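Local structure of methane monooxygenase hydroxylase, MmoD (Methylosinus sporium, 6D7K) at residues Arg16-Ser21 and Glu26-Asp31; Ile40-Glu45 and Ser67-Gln72; Asp22-Ala27 and Arg71-Ala76. The protein belongs to the soluble methane monooxygenase system, where MmoD binds the hydroxylase and probably regulates it rather than acting as an oxygenase itself. All blocks are in the same frame, centred on the assembly; numbering follows the deposited sequence.

In the fold
The sheet is an antiparallel meander of strands 17-21, 25-31, 36-42 and 45-52, followed in the chain by helix 55-74. Interaction 1 pairs the first two strands and closes before interaction 2 opens at residue 40, their centres about 14 Å apart. Interaction 3 starts in the turn joining those first two strands, shares E26 and A27 with interaction 1, and has its centre about 16 Å from it. Interactions 2 and 3 are nearly one site: their centres lie about 4 Å apart, they share R71 and Q72, and K70 bridges to D22. One contact therefore builds a sheet edge within this chain; the others fasten the helix's C-terminal part to the sheet end holding the 21-25 and 42-45 turns.

Interaction 1. Residues Arg16-Ser21 and Glu26-Asp31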
ATOM      1  N   ARG H  16      -5.784 -32.004  -0.382  1.00 42.48           N
ATOM      2  CA  ARG H  16      -6.939 -31.142  -0.317  1.00 36.81           C
ATOM      3  C   ARG H  16      -8.030 -31.690  -1.229  1.00 41.65           C
ATOM      4  O   ARG H  16      -7.785 -32.529  -2.105  1.00 45.08           O
ATOM      5  CB  ARG H  16      -6.560 -29.728  -0.730  1.00 40.76           C
ATOM      6  CG  ARG H  16      -6.162 -29.640  -2.150  1.00 41.53           C
ATOM      7  CD  ARG H  16      -5.871 -28.226  -2.552  1.00 48.46           C
ATOM      8  NE  ARG H  16      -5.869 -28.083  -4.006  1.00 48.15           N
ATOM      9  CZ  ARG H  16      -5.720 -26.924  -4.636  1.00 49.25           C
ATOM     10  NH1 ARG H  16      -5.561 -25.811  -3.933  1.00 52.87           N
ATOM     11  NH2 ARG H  16      -5.741 -26.876  -5.965  1.00 50.97           N
ATOM     12  N   ILE H  17      -9.245 -31.186  -1.034  1.00 36.00           N
ATOM     13  CA  ILE H  17     -10.449 -31.760  -1.620  1.00 33.82           C
ATOM     14  C   ILE H  17     -11.202 -30.644  -2.320  1.00 35.30           C
ATOM     15  O   ILE H  17     -11.365 -29.561  -1.755  1.00 38.32           O
ATOM     16  CB  ILE H  17     -11.326 -32.423  -0.532  1.00 35.17           C
ATOM     17  CG1 ILE H  17     -10.606 -33.625   0.080  1.00 35.03           C
ATOM     18  CG2 ILE H  17     -12.710 -32.809  -1.059  1.00 35.51           C
ATOM     19  CD1 ILE H  17     -10.627 -34.838  -0.786  1.00 35.18           C
ATOM     20  N   LEU H  18     -11.655 -30.898  -3.545  1.00 35.84           N
ATOM     21  CA  LEU H  18     -12.411 -29.909  -4.307  1.00 34.13           C
ATOM     22  C   LEU H  18     -13.883 -29.967  -3.918  1.00 38.22           C
ATOM     23  O   LEU H  18     -14.551 -30.976  -4.162  1.00 39.03           O
ATOM     24  CB  LEU H  18     -12.257 -30.166  -5.801  1.00 36.19           C
ATOM     25  CG  LEU H  18     -13.135 -29.239  -6.627  1.00 36.79           C
ATOM     26  CD1 LEU H  18     -12.461 -27.890  -6.737  1.00 40.68           C
ATOM     27  CD2 LEU H  18     -13.381 -29.824  -7.982  1.00 39.51           C
ATOM     28  N   ILE H  19     -14.408 -28.885  -3.343  1.00 37.64           N
ATOM     29  CA  ILE H  19     -15.790 -28.874  -2.880  1.00 35.39           C
ATOM     30  C   ILE H  19     -16.718 -28.010  -3.735  1.00 34.53           C
ATOM     31  O   ILE H  19     -17.947 -28.126  -3.596  1.00 36.46           O
ATOM     32  CB  ILE H  19     -15.890 -28.462  -1.389  1.00 35.51           C
ATOM     33  CG1 ILE H  19     -15.261 -27.088  -1.125  1.00 32.71           C
ATOM     34  CG2 ILE H  19     -15.257 -29.513  -0.494  1.00 33.88           C
ATOM     35  CD1 ILE H  19     -15.606 -26.508   0.253  1.00 32.75           C
ATOM     36  N   HIS H  20     -16.188 -27.166  -4.618  1.00 41.13           N
ATOM     37  CA  HIS H  20     -17.038 -26.415  -5.541  1.00 41.91           C
ATOM     38  C   HIS H  20     -16.297 -26.174  -6.843  1.00 39.33           C
ATOM     39  O   HIS H  20     -15.098 -25.888  -6.843  1.00 41.25           O
ATOM     40  CB  HIS H  20     -17.480 -25.073  -4.958  1.00 40.43           C
ATOM     41  CG  HIS H  20     -18.542 -24.395  -5.756  1.00 40.63           C
ATOM     42  ND1 HIS H  20     -19.883 -24.585  -5.511  1.00 45.26           N
ATOM     43  CD2 HIS H  20     -18.466 -23.527  -6.790  1.00 39.61           C
ATOM     44  CE1 HIS H  20     -20.589 -23.869  -6.370  1.00 42.80           C
ATOM     45  NE2 HIS H  20     -19.752 -23.210  -7.152  1.00 37.30           N
ATOM     46  N   SER H  21     -17.018 -26.294  -7.951  1.00 43.57           N
ATOM     47  CA  SER H  21     -16.438 -26.069  -9.271  1.00 36.97           C
ATOM     48  C   SER H  21     -17.568 -25.714 -10.209  1.00 37.98           C
ATOM     49  O   SER H  21     -18.465 -26.527 -10.423  1.00 41.38           O
ATOM     50  CB  SER H  21     -15.700 -27.287  -9.779  1.00 38.20           C
ATOM     51  OG  SER H  21     -14.808 -26.904 -10.809  1.00 43.36           O
ATOM     52  N   GLU H  26     -14.106 -21.835  -7.900  1.00 38.65           N
ATOM     53  CA  GLU H  26     -13.660 -23.094  -7.322  1.00 40.04           C
ATOM     54  C   GLU H  26     -13.452 -22.899  -5.826  1.00 40.27           C
ATOM     55  O   GLU H  26     -13.095 -21.803  -5.384  1.00 41.86           O
ATOM     56  CB  GLU H  26     -12.362 -23.585  -7.958  1.00 33.30           C
ATOM     57  CG  GLU H  26     -12.509 -23.945  -9.416  1.00 46.62           C
ATOM     58  CD  GLU H  26     -11.360 -24.795  -9.936  1.00 54.12           C
ATOM     59  OE1 GLU H  26     -10.211 -24.294  -9.962  1.00 58.96           O
ATOM     60  OE2 GLU H  26     -11.611 -25.970 -10.312  1.00 56.36           O
ATOM     61  N   ALA H  27     -13.666 -23.960  -5.039  1.00 34.41           N
ATOM     62  CA  ALA H  27     -13.365 -23.901  -3.611  1.00 34.30           C
ATOM     63  C   ALA H  27     -12.735 -25.205  -3.150  1.00 35.54           C
ATOM     64  O   ALA H  27     -13.209 -26.288  -3.499  1.00 39.17           O
ATOM     65  CB  ALA H  27     -14.619 -23.600  -2.788  1.00 31.14           C
ATOM     66  N   PHE H  28     -11.669 -25.102  -2.372  1.00 34.31           N
ATOM     67  CA  PHE H  28     -10.984 -26.266  -1.839  1.00 31.10           C
ATOM     68  C   PHE H  28     -11.081 -26.245  -0.321  1.00 36.41           C
ATOM     69  O   PHE H  28     -11.294 -25.193   0.288  1.00 41.23           O
ATOM     70  CB  PHE H  28      -9.519 -26.302  -2.283  1.00 38.22           C
ATOM     71  CG  PHE H  28      -9.341 -26.449  -3.785  1.00 42.74           C
ATOM     72  CD1 PHE H  28      -9.399 -25.334  -4.627  1.00 39.92           C
ATOM     73  CD2 PHE H  28      -9.124 -27.700  -4.355  1.00 37.71           C
ATOM     74  CE1 PHE H  28      -9.245 -25.480  -6.006  1.00 45.48           C
ATOM     75  CE2 PHE H  28      -8.987 -27.842  -5.730  1.00 42.05           C
ATOM     76  CZ  PHE H  28      -9.037 -26.735  -6.552  1.00 41.87           C
ATOM     77  N   THR H  29     -10.836 -27.383   0.276  1.00 33.51           N
ATOM     78  CA  THR H  29     -10.784 -27.562   1.701  1.00 33.94           C
ATOM     79  C   THR H  29      -9.795 -28.636   2.099  1.00 33.57           C
ATOM     80  O   THR H  29      -9.684 -29.608   1.482  1.00 36.82           O
ATOM     81  CB  THR H  29     -12.148 -27.790   2.333  1.00 34.47           C
ATOM     82  OG1 THR H  29     -12.006 -27.679   3.724  1.00 34.68           O
ATOM     83  CG2 THR H  29     -12.618 -29.080   2.065  1.00 33.46           C
ATOM     84  N   VAL H  30      -9.063 -28.407   3.155  1.00 31.83           N
ATOM     85  CA  VAL H  30      -8.099 -29.334   3.637  1.00 33.97           C
ATOM     86  C   VAL H  30      -8.192 -29.499   5.135  1.00 37.60           C
ATOM     87  O   VAL H  30      -8.394 -28.584   5.821  1.00 33.87           O
ATOM     88  CB  VAL H  30      -6.710 -28.893   3.228  1.00 31.19           C
ATOM     89  CG1 VAL H  30      -6.322 -27.654   3.936  1.00 29.16           C
ATOM     90  CG2 VAL H  30      -5.703 -29.933   3.519  1.00 32.74           C
ATOM     91  N   ASP H  31      -8.060 -30.726   5.599  1.00 40.40           N
ATOM     92  CA  ASP H  31      -8.104 -31.137   6.978  1.00 38.26           C
ATOM     93  C   ASP H  31      -6.774 -30.882   7.601  1.00 36.30           C
ATOM     94  O   ASP H  31      -5.806 -31.411   7.195  1.00 35.52           O
ATOM     95  CB  ASP H  31      -8.341 -32.625   6.978  1.00 38.71           C
ATOM     96  CG  ASP H  31      -8.778 -33.166   8.282  1.00 46.01           C
ATOM     97  OD1 ASP H  31      -8.758 -32.474   9.281  1.00 47.09           O
ATOM     98  OD2 ASP H  31      -9.158 -34.319   8.308  1.00 44.75           O
TER
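Strands 17-21 and 26-31 run antiparallel (168°), I17 and T29 forming a hydrogen-bonded pair with I17 N to T29 O at 3.0 Å and T29 N answering to I17 O. Further along, I19 N and, weakly, H20 N both point to A27 O, so two residues oppose one: a classic beta bulge that shifts the register by one. On one face of the hairpin R16, L18 and F28 pile up. The guanidinium of R16 lies flat on the F28 ring, planes 16° apart and CZ 3.5 Å from the ring centroid, a cation-pi stack. R16 CG sits between its backbone N and carbonyl carbon (chi1 66°), and the extended chain beyond lays NE over F28 CD2. L18 CD1 meets the opposite ring face in a CH-pi contact, 3.9 Å from the centroid. Replacing F28 by an alanine would probably deprive R16 of its flat support and leave the L18 methyl without its aromatic partner. R16 NH1 also bridges to E39. On the other face, I19 CG1 packs on A27 CB at 3.9 Å; there I17, I19, H20 and A27 touch helix 55-74, while F28 bonds through its backbone to E39 of strand 36-42.

Interaction 2. Residues Ile40-Glu45 and Ser67-Gln72; sequences ILRDGE and SHFKRQ
The end of the hairpin formed by strands 36-42 and 45-52 meets helix 55-74, with R42 and I40 reaching from the strand to F69 on the helix. The hairpin reverses through a type I' turn from R42 to E45, D43 and G44 both having left-handed backbone angles; R42 N to E45 O and E45 N to R42 O, each 2.8 Å, close it. G44 has a positive phi of 89°, and a CB there would run into the carbonyl O of D43.

R42 carries the polar part of the contact. Its CG is anti to the backbone N and the chain bends at chi3 (-78°), which turns the guanidinium back over the aromatic ring. NH2 does the touching, 3.8 Å from F69 CG and offset toward the rim of one ring face. The planes are inclined at 46°, so the group leans over the ring; with CZ 5.0 Å from the centroid, the cation-pi interaction is distant. R42 NE is meanwhile hydrogen-bonded to Y25 OH, which helps fix the rotation of the guanidinium. The like-charged R24 lies close to NE, an arrangement probably eased by the nearby carboxylate of D73.

I40 approaches the same ring differently: CG2 lies near the ring plane, at its edge, 4.3 Å from F69 CE2. V47 of strand 45-52 and Y25 of strand 25-31 also touch F69, and an apolar side chain of another protein chain packs on it. Next to F69 in the helix, H68 ND1 hydrogen-bonds to a polar side chain of that other protein, so the helix also serves the interface. A helix packed on one face of an antiparallel meander, an aromatic side chain meeting alternate residues of one strand, is the two-layer alpha+beta arrangement of this small domain.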
ATOM      1  N   ILE H  40     -11.440 -19.985  -1.789  1.00 35.68           N
ATOM      2  CA  ILE H  40     -12.319 -19.791  -2.931  1.00 34.82           C
ATOM      3  C   ILE H  40     -11.530 -19.079  -4.020  1.00 35.60           C
ATOM      4  O   ILE H  40     -10.823 -18.103  -3.738  1.00 36.32           O
ATOM      5  CB  ILE H  40     -13.564 -18.979  -2.542  1.00 35.47           C
ATOM      6  CG1 ILE H  40     -14.301 -19.668  -1.390  1.00 34.96           C
ATOM      7  CG2 ILE H  40     -14.463 -18.769  -3.768  1.00 33.06           C
ATOM      8  CD1 ILE H  40     -15.478 -18.852  -0.834  1.00 31.44           C
ATOM      9  N   LEU H  41     -11.639 -19.565  -5.260  1.00 37.18           N
ATOM     10  CA  LEU H  41     -10.963 -18.940  -6.397  1.00 36.21           C
ATOM     11  C   LEU H  41     -11.997 -18.466  -7.396  1.00 38.15           C
ATOM     12  O   LEU H  41     -13.020 -19.126  -7.611  1.00 40.83           O
ATOM     13  CB  LEU H  41      -9.980 -19.876  -7.095  1.00 34.01           C
ATOM     14  CG  LEU H  41      -8.749 -20.360  -6.327  1.00 40.01           C
ATOM     15  CD1 LEU H  41      -9.142 -21.003  -5.033  1.00 38.92           C
ATOM     16  CD2 LEU H  41      -7.954 -21.361  -7.160  1.00 43.10           C
ATOM     17  N   ARG H  42     -11.743 -17.296  -7.977  1.00 44.15           N
ATOM     18  CA  ARG H  42     -12.570 -16.747  -9.045  1.00 42.89           C
ATOM     19  C   ARG H  42     -11.709 -16.659 -10.289  1.00 42.98           C
ATOM     20  O   ARG H  42     -10.615 -16.090 -10.246  1.00 43.17           O
ATOM     21  CB  ARG H  42     -13.135 -15.373  -8.688  1.00 42.76           C
ATOM     22  CG  ARG H  42     -14.147 -14.888  -9.700  1.00 50.55           C
ATOM     23  CD  ARG H  42     -14.433 -13.407  -9.593  1.00 52.39           C
ATOM     24  NE  ARG H  42     -15.320 -13.087  -8.481  1.00 54.64           N
ATOM     25  CZ  ARG H  42     -14.926 -12.447  -7.383  1.00 62.87           C
ATOM     26  NH1 ARG H  42     -13.650 -12.065  -7.270  1.00 62.27           N
ATOM     27  NH2 ARG H  42     -15.798 -12.183  -6.401  1.00 52.74           N
ATOM     28  N   ASP H  43     -12.196 -17.235 -11.385  1.00 49.71           N
ATOM     29  CA  ASP H  43     -11.466 -17.278 -12.652  1.00 50.06           C
ATOM     30  C   ASP H  43     -10.014 -17.700 -12.426  1.00 49.19           C
ATOM     31  O   ASP H  43      -9.087 -17.198 -13.059  1.00 52.29           O
ATOM     32  CB  ASP H  43     -11.545 -15.932 -13.387  1.00 47.73           C
ATOM     33  CG  ASP H  43     -12.986 -15.455 -13.624  1.00 57.90           C
ATOM     34  OD1 ASP H  43     -13.807 -16.226 -14.181  1.00 62.60           O
ATOM     35  OD2 ASP H  43     -13.295 -14.295 -13.254  1.00 57.51           O
ATOM     36  N   GLY H  44      -9.805 -18.616 -11.489  1.00 47.64           N
ATOM     37  CA  GLY H  44      -8.486 -19.153 -11.234  1.00 45.81           C
ATOM     38  C   GLY H  44      -7.665 -18.399 -10.216  1.00 47.02           C
ATOM     39  O   GLY H  44      -6.624 -18.911  -9.787  1.00 49.07           O
ATOM     40  N   GLU H  45      -8.099 -17.213  -9.802  1.00 48.82           N
ATOM     41  CA  GLU H  45      -7.337 -16.379  -8.879  1.00 47.86           C
ATOM     42  C   GLU H  45      -7.888 -16.491  -7.462  1.00 45.23           C
ATOM     43  O   GLU H  45      -9.105 -16.531  -7.252  1.00 43.71           O
ATOM     44  CB  GLU H  45      -7.352 -14.915  -9.334  1.00 50.85           C
ATOM     45  N   SER H  67     -22.818 -17.524  -2.416  1.00 35.67           N
ATOM     46  CA  SER H  67     -24.080 -16.831  -2.631  1.00 40.04           C
ATOM     47  C   SER H  67     -23.857 -15.330  -2.648  1.00 43.46           C
ATOM     48  O   SER H  67     -24.500 -14.607  -3.415  1.00 45.28           O
ATOM     49  CB  SER H  67     -25.083 -17.225  -1.550  1.00 42.07           C
ATOM     50  OG  SER H  67     -25.736 -16.095  -1.011  1.00 50.92           O
ATOM     51  N   HIS H  68     -22.917 -14.850  -1.838  1.00 41.80           N
ATOM     52  CA  HIS H  68     -22.664 -13.420  -1.765  1.00 42.94           C
ATOM     53  C   HIS H  68     -21.934 -12.954  -3.012  1.00 43.86           C
ATOM     54  O   HIS H  68     -22.356 -11.997  -3.666  1.00 44.75           O
ATOM     55  CB  HIS H  68     -21.880 -13.095  -0.483  1.00 40.76           C
ATOM     56  CG  HIS H  68     -21.143 -11.794  -0.527  1.00 38.34           C
ATOM     57  ND1 HIS H  68     -21.783 -10.577  -0.640  1.00 40.20           N
ATOM     58  CD2 HIS H  68     -19.818 -11.521  -0.487  1.00 37.43           C
ATOM     59  CE1 HIS H  68     -20.879  -9.612  -0.680  1.00 41.13           C
ATOM     60  NE2 HIS H  68     -19.679 -10.157  -0.583  1.00 40.19           N
ATOM     61  N   PHE H  69     -20.852 -13.645  -3.371  1.00 43.26           N
ATOM     62  CA  PHE H  69     -20.149 -13.347  -4.614  1.00 43.18           C
ATOM     63  C   PHE H  69     -21.087 -13.369  -5.816  1.00 45.12           C
ATOM     64  O   PHE H  69     -21.101 -12.434  -6.623  1.00 50.46           O
ATOM     65  CB  PHE H  69     -18.997 -14.333  -4.805  1.00 37.25           C
ATOM     66  CG  PHE H  69     -17.864 -14.105  -3.859  1.00 36.37           C
ATOM     67  CD1 PHE H  69     -17.884 -13.032  -2.993  1.00 40.41           C
ATOM     68  CD2 PHE H  69     -16.776 -14.942  -3.837  1.00 36.66           C
ATOM     69  CE1 PHE H  69     -16.834 -12.808  -2.115  1.00 38.07           C
ATOM     70  CE2 PHE H  69     -15.719 -14.718  -2.956  1.00 34.18           C
ATOM     71  CZ  PHE H  69     -15.751 -13.660  -2.104  1.00 33.84           C
ATOM     72  N   LYS H  70     -21.884 -14.429  -5.957  1.00 47.65           N
ATOM     73  CA  LYS H  70     -22.742 -14.535  -7.138  1.00 54.47           C
ATOM     74  C   LYS H  70     -23.773 -13.412  -7.184  1.00 56.06           C
ATOM     75  O   LYS H  70     -24.056 -12.873  -8.259  1.00 62.15           O
ATOM     76  CB  LYS H  70     -23.421 -15.907  -7.181  1.00 48.74           C
ATOM     77  CG  LYS H  70     -22.440 -17.042  -7.430  1.00 48.45           C
ATOM     78  CD  LYS H  70     -23.119 -18.393  -7.383  1.00 51.15           C
ATOM     79  CE  LYS H  70     -22.115 -19.524  -7.541  1.00 50.85           C
ATOM     80  NZ  LYS H  70     -21.793 -19.786  -8.962  1.00 58.10           N
ATOM     81  N   ARG H  71     -24.339 -13.044  -6.031  1.00 52.90           N
ATOM     82  CA  ARG H  71     -25.212 -11.874  -5.965  1.00 54.12           C
ATOM     83  C   ARG H  71     -24.496 -10.618  -6.448  1.00 58.63           C
ATOM     84  O   ARG H  71     -25.092  -9.785  -7.141  1.00 61.25           O
ATOM     85  CB  ARG H  71     -25.710 -11.676  -4.535  1.00 53.62           C
ATOM     86  CG  ARG H  71     -27.195 -11.866  -4.361  1.00 55.92           C
ATOM     87  CD  ARG H  71     -27.583 -11.701  -2.911  1.00 60.43           C
ATOM     88  NE  ARG H  71     -27.849 -12.982  -2.258  1.00 57.28           N
ATOM     89  CZ  ARG H  71     -29.053 -13.548  -2.201  1.00 58.03           C
ATOM     90  NH1 ARG H  71     -30.087 -12.934  -2.766  1.00 56.83           N
ATOM     91  NH2 ARG H  71     -29.224 -14.722  -1.582  1.00 58.16           N
ATOM     92  N   GLN H  72     -23.224 -10.454  -6.079  1.00 55.01           N
ATOM     93  CA  GLN H  72     -22.453  -9.321  -6.576  1.00 55.42           C
ATOM     94  C   GLN H  72     -22.363  -9.365  -8.091  1.00 62.60           C
ATOM     95  O   GLN H  72     -22.613  -8.362  -8.769  1.00 67.64           O
ATOM     96  CB  GLN H  72     -21.050  -9.298  -5.947  1.00 48.05           C
ATOM     97  CG  GLN H  72     -21.044  -8.888  -4.472  1.00 52.10           C
ATOM     98  CD  GLN H  72     -19.683  -8.431  -3.947  1.00 52.26           C
ATOM     99  OE1 GLN H  72     -18.676  -9.138  -4.073  1.00 49.16           O
ATOM    100  NE2 GLN H  72     -19.656  -7.241  -3.341  1.00 50.52           N
TER

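Interaction 3. Residues Asp22-Ala27 and Arg71-Ala76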
ATOM      1  N   ASP H  22     -17.548 -24.498 -10.734  1.00 39.66           N
ATOM      2  CA  ASP H  22     -18.457 -24.117 -11.799  1.00 39.95           C
ATOM      3  C   ASP H  22     -17.664 -23.257 -12.783  1.00 44.40           C
ATOM      4  O   ASP H  22     -16.427 -23.200 -12.727  1.00 43.98           O
ATOM      5  CB  ASP H  22     -19.719 -23.455 -11.226  1.00 35.62           C
ATOM      6  CG  ASP H  22     -19.438 -22.132 -10.534  1.00 43.37           C
ATOM      7  OD1 ASP H  22     -18.430 -21.460 -10.856  1.00 44.29           O
ATOM      8  OD2 ASP H  22     -20.246 -21.756  -9.658  1.00 44.31           O
ATOM      9  N   ALA H  23     -18.367 -22.602 -13.711  1.00 44.39           N
ATOM     10  CA  ALA H  23     -17.661 -21.921 -14.798  1.00 49.26           C
ATOM     11  C   ALA H  23     -16.648 -20.907 -14.274  1.00 52.48           C
ATOM     12  O   ALA H  23     -15.604 -20.697 -14.902  1.00 50.93           O
ATOM     13  CB  ALA H  23     -18.655 -21.232 -15.729  1.00 44.00           C
ATOM     14  N   ARG H  24     -16.933 -20.282 -13.127  1.00 48.62           N
ATOM     15  CA  ARG H  24     -16.144 -19.175 -12.625  1.00 48.80           C
ATOM     16  C   ARG H  24     -15.530 -19.402 -11.252  1.00 47.36           C
ATOM     17  O   ARG H  24     -14.469 -18.841 -10.985  1.00 52.40           O
ATOM     18  CB  ARG H  24     -16.993 -17.891 -12.578  1.00 55.71           C
ATOM     19  CG  ARG H  24     -16.659 -16.895 -13.699  1.00 69.46           C
ATOM     20  CD  ARG H  24     -17.663 -15.735 -13.793  1.00 74.38           C
ATOM     21  NE  ARG H  24     -17.716 -14.918 -12.581  1.00 72.92           N
ATOM     22  CZ  ARG H  24     -17.109 -13.742 -12.434  1.00 75.49           C
ATOM     23  NH1 ARG H  24     -16.390 -13.233 -13.423  1.00 73.85           N
ATOM     24  NH2 ARG H  24     -17.216 -13.077 -11.290  1.00 75.90           N
ATOM     25  N   TYR H  25     -16.140 -20.196 -10.375  1.00 48.63           N
ATOM     26  CA  TYR H  25     -15.656 -20.332  -9.003  1.00 44.47           C
ATOM     27  C   TYR H  25     -15.150 -21.742  -8.722  1.00 39.01           C
ATOM     28  O   TYR H  25     -15.666 -22.716  -9.265  1.00 38.11           O
ATOM     29  CB  TYR H  25     -16.745 -19.953  -8.013  1.00 37.80           C
ATOM     30  CG  TYR H  25     -17.054 -18.468  -8.022  1.00 44.96           C
ATOM     31  CD1 TYR H  25     -16.191 -17.549  -7.413  1.00 46.02           C
ATOM     32  CD2 TYR H  25     -18.200 -17.978  -8.636  1.00 43.70           C
ATOM     33  CE1 TYR H  25     -16.470 -16.184  -7.412  1.00 44.54           C
ATOM     34  CE2 TYR H  25     -18.489 -16.614  -8.638  1.00 45.94           C
ATOM     35  CZ  TYR H  25     -17.621 -15.723  -8.029  1.00 46.93           C
ATOM     36  OH  TYR H  25     -17.899 -14.373  -8.045  1.00 48.44           O
ATOM     37  N   GLU H  26     -14.106 -21.835  -7.900  1.00 38.65           N
ATOM     38  CA  GLU H  26     -13.660 -23.094  -7.322  1.00 40.04           C
ATOM     39  C   GLU H  26     -13.452 -22.899  -5.826  1.00 40.27           C
ATOM     40  O   GLU H  26     -13.095 -21.803  -5.384  1.00 41.86           O
ATOM     41  CB  GLU H  26     -12.362 -23.585  -7.958  1.00 33.30           C
ATOM     42  CG  GLU H  26     -12.509 -23.945  -9.416  1.00 46.62           C
ATOM     43  CD  GLU H  26     -11.360 -24.795  -9.936  1.00 54.12           C
ATOM     44  OE1 GLU H  26     -10.211 -24.294  -9.962  1.00 58.96           O
ATOM     45  OE2 GLU H  26     -11.611 -25.970 -10.312  1.00 56.36           O
ATOM     46  N   ALA H  27     -13.666 -23.960  -5.039  1.00 34.41           N
ATOM     47  CA  ALA H  27     -13.365 -23.901  -3.611  1.00 34.30           C
ATOM     48  C   ALA H  27     -12.735 -25.205  -3.150  1.00 35.54           C
ATOM     49  O   ALA H  27     -13.209 -26.288  -3.499  1.00 39.17           O
ATOM     50  CB  ALA H  27     -14.619 -23.600  -2.788  1.00 31.14           C
ATOM     51  N   ARG H  71     -24.339 -13.044  -6.031  1.00 52.90           N
ATOM     52  CA  ARG H  71     -25.212 -11.874  -5.965  1.00 54.12           C
ATOM     53  C   ARG H  71     -24.496 -10.618  -6.448  1.00 58.63           C
ATOM     54  O   ARG H  71     -25.092  -9.785  -7.141  1.00 61.25           O
ATOM     55  CB  ARG H  71     -25.710 -11.676  -4.535  1.00 53.62           C
ATOM     56  CG  ARG H  71     -27.195 -11.866  -4.361  1.00 55.92           C
ATOM     57  CD  ARG H  71     -27.583 -11.701  -2.911  1.00 60.43           C
ATOM     58  NE  ARG H  71     -27.849 -12.982  -2.258  1.00 57.28           N
ATOM     59  CZ  ARG H  71     -29.053 -13.548  -2.201  1.00 58.03           C
ATOM     60  NH1 ARG H  71     -30.087 -12.934  -2.766  1.00 56.83           N
ATOM     61  NH2 ARG H  71     -29.224 -14.722  -1.582  1.00 58.16           N
ATOM     62  N   GLN H  72     -23.224 -10.454  -6.079  1.00 55.01           N
ATOM     63  CA  GLN H  72     -22.453  -9.321  -6.576  1.00 55.42           C
ATOM     64  C   GLN H  72     -22.363  -9.365  -8.091  1.00 62.60           C
ATOM     65  O   GLN H  72     -22.613  -8.362  -8.769  1.00 67.64           O
ATOM     66  CB  GLN H  72     -21.050  -9.298  -5.947  1.00 48.05           C
ATOM     67  CG  GLN H  72     -21.044  -8.888  -4.472  1.00 52.10           C
ATOM     68  CD  GLN H  72     -19.683  -8.431  -3.947  1.00 52.26           C
ATOM     69  OE1 GLN H  72     -18.676  -9.138  -4.073  1.00 49.16           O
ATOM     70  NE2 GLN H  72     -19.656  -7.241  -3.341  1.00 50.52           N
ATOM     71  N   ASP H  73     -22.020 -10.527  -8.642  1.00 63.31           N
ATOM     72  CA  ASP H  73     -21.959 -10.669 -10.092  1.00 65.99           C
ATOM     73  C   ASP H  73     -23.318 -10.393 -10.727  1.00 66.81           C
ATOM     74  O   ASP H  73     -23.430  -9.580 -11.648  1.00 71.63           O
ATOM     75  CB  ASP H  73     -21.453 -12.065 -10.449  1.00 65.69           C
ATOM     76  CG  ASP H  73     -20.134 -12.394  -9.774  1.00 62.92           C
ATOM     77  OD1 ASP H  73     -19.422 -11.445  -9.369  1.00 61.62           O
ATOM     78  OD2 ASP H  73     -19.813 -13.596  -9.649  1.00 60.84           O
ATOM     79  N   GLU H  74     -24.371 -11.049 -10.233  1.00 67.61           N
ATOM     80  CA  GLU H  74     -25.703 -10.827 -10.789  1.00 73.93           C
ATOM     81  C   GLU H  74     -26.075  -9.349 -10.816  1.00 82.35           C
ATOM     82  O   GLU H  74     -26.799  -8.909 -11.717  1.00 89.62           O
ATOM     83  CB  GLU H  74     -26.751 -11.610  -9.993  1.00 75.67           C
ATOM     84  CG  GLU H  74     -26.636 -13.122 -10.126  1.00 83.32           C
ATOM     85  CD  GLU H  74     -27.401 -13.878  -9.044  1.00 91.55           C
ATOM     86  OE1 GLU H  74     -28.188 -13.243  -8.303  1.00 89.80           O
ATOM     87  OE2 GLU H  74     -27.205 -15.112  -8.933  1.00 91.40           O
ATOM     88  N   ALA H  75     -25.600  -8.569  -9.838  1.00 80.14           N
ATOM     89  CA  ALA H  75     -25.913  -7.144  -9.761  1.00 79.37           C
ATOM     90  C   ALA H  75     -25.049  -6.286 -10.677  1.00 81.41           C
ATOM     91  O   ALA H  75     -25.247  -5.068 -10.719  1.00 82.45           O
ATOM     92  CB  ALA H  75     -25.771  -6.648  -8.323  1.00 75.99           C
ATOM     93  N   ALA H  76     -24.097  -6.878 -11.392  1.00 84.32           N
ATOM     94  CA  ALA H  76     -23.292  -6.160 -12.371  1.00 86.86           C
ATOM     95  C   ALA H  76     -23.873  -6.232 -13.778  1.00 96.92           C
ATOM     96  O   ALA H  76     -23.258  -5.707 -14.713  1.00 94.33           O
ATOM     97  CB  ALA H  76     -21.858  -6.698 -12.375  1.00 79.38           C
TER
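Y25 and R24, neighbours in sequence, converge on a single carboxylate oxygen, D73 OD2. Y25 OH donates to D73 OD2 at 2.6 Å, meeting the syn lone pair of that oxygen; ring and carboxylate planes are 5° apart, and OD2 lies in the ring plane at its edge. R24 NH2 makes a salt bridge to D73 OD2 at 3.1 Å, its hydrogen bond weak and bent; OD2 lies at the edge of the guanidinium, near its plane, although the guanidinium and carboxylate planes are almost perpendicular, at 87°. NH2 is also 3.3 Å from D73 OD1, so it leans between both oxygens. Two donors on OD2, one of them cationic, would be expected to stabilise a negative charge there. Y25 OH also accepts from R42 NE, and D43 lies at long range from R24 NH1.

The donors come from the turn that links strands 17-21 and 25-31 of the antiparallel meander, while D73 lies in the last turn of helix 55-74. The turn is shaped by D22: its OD1 accepts from R24 N at 3.0 Å, an Asx turn, and from Y25 N at 2.7 Å, nearly along the C-O axis, while D22 N bonds to Y25 O. This grips the backbone just where both side chains depart. Farther out, D22 OD2 is salt-bridged to K70 and hydrogen-bonded to H20 NE2, while L66 and K70 of the helix pack against Y25.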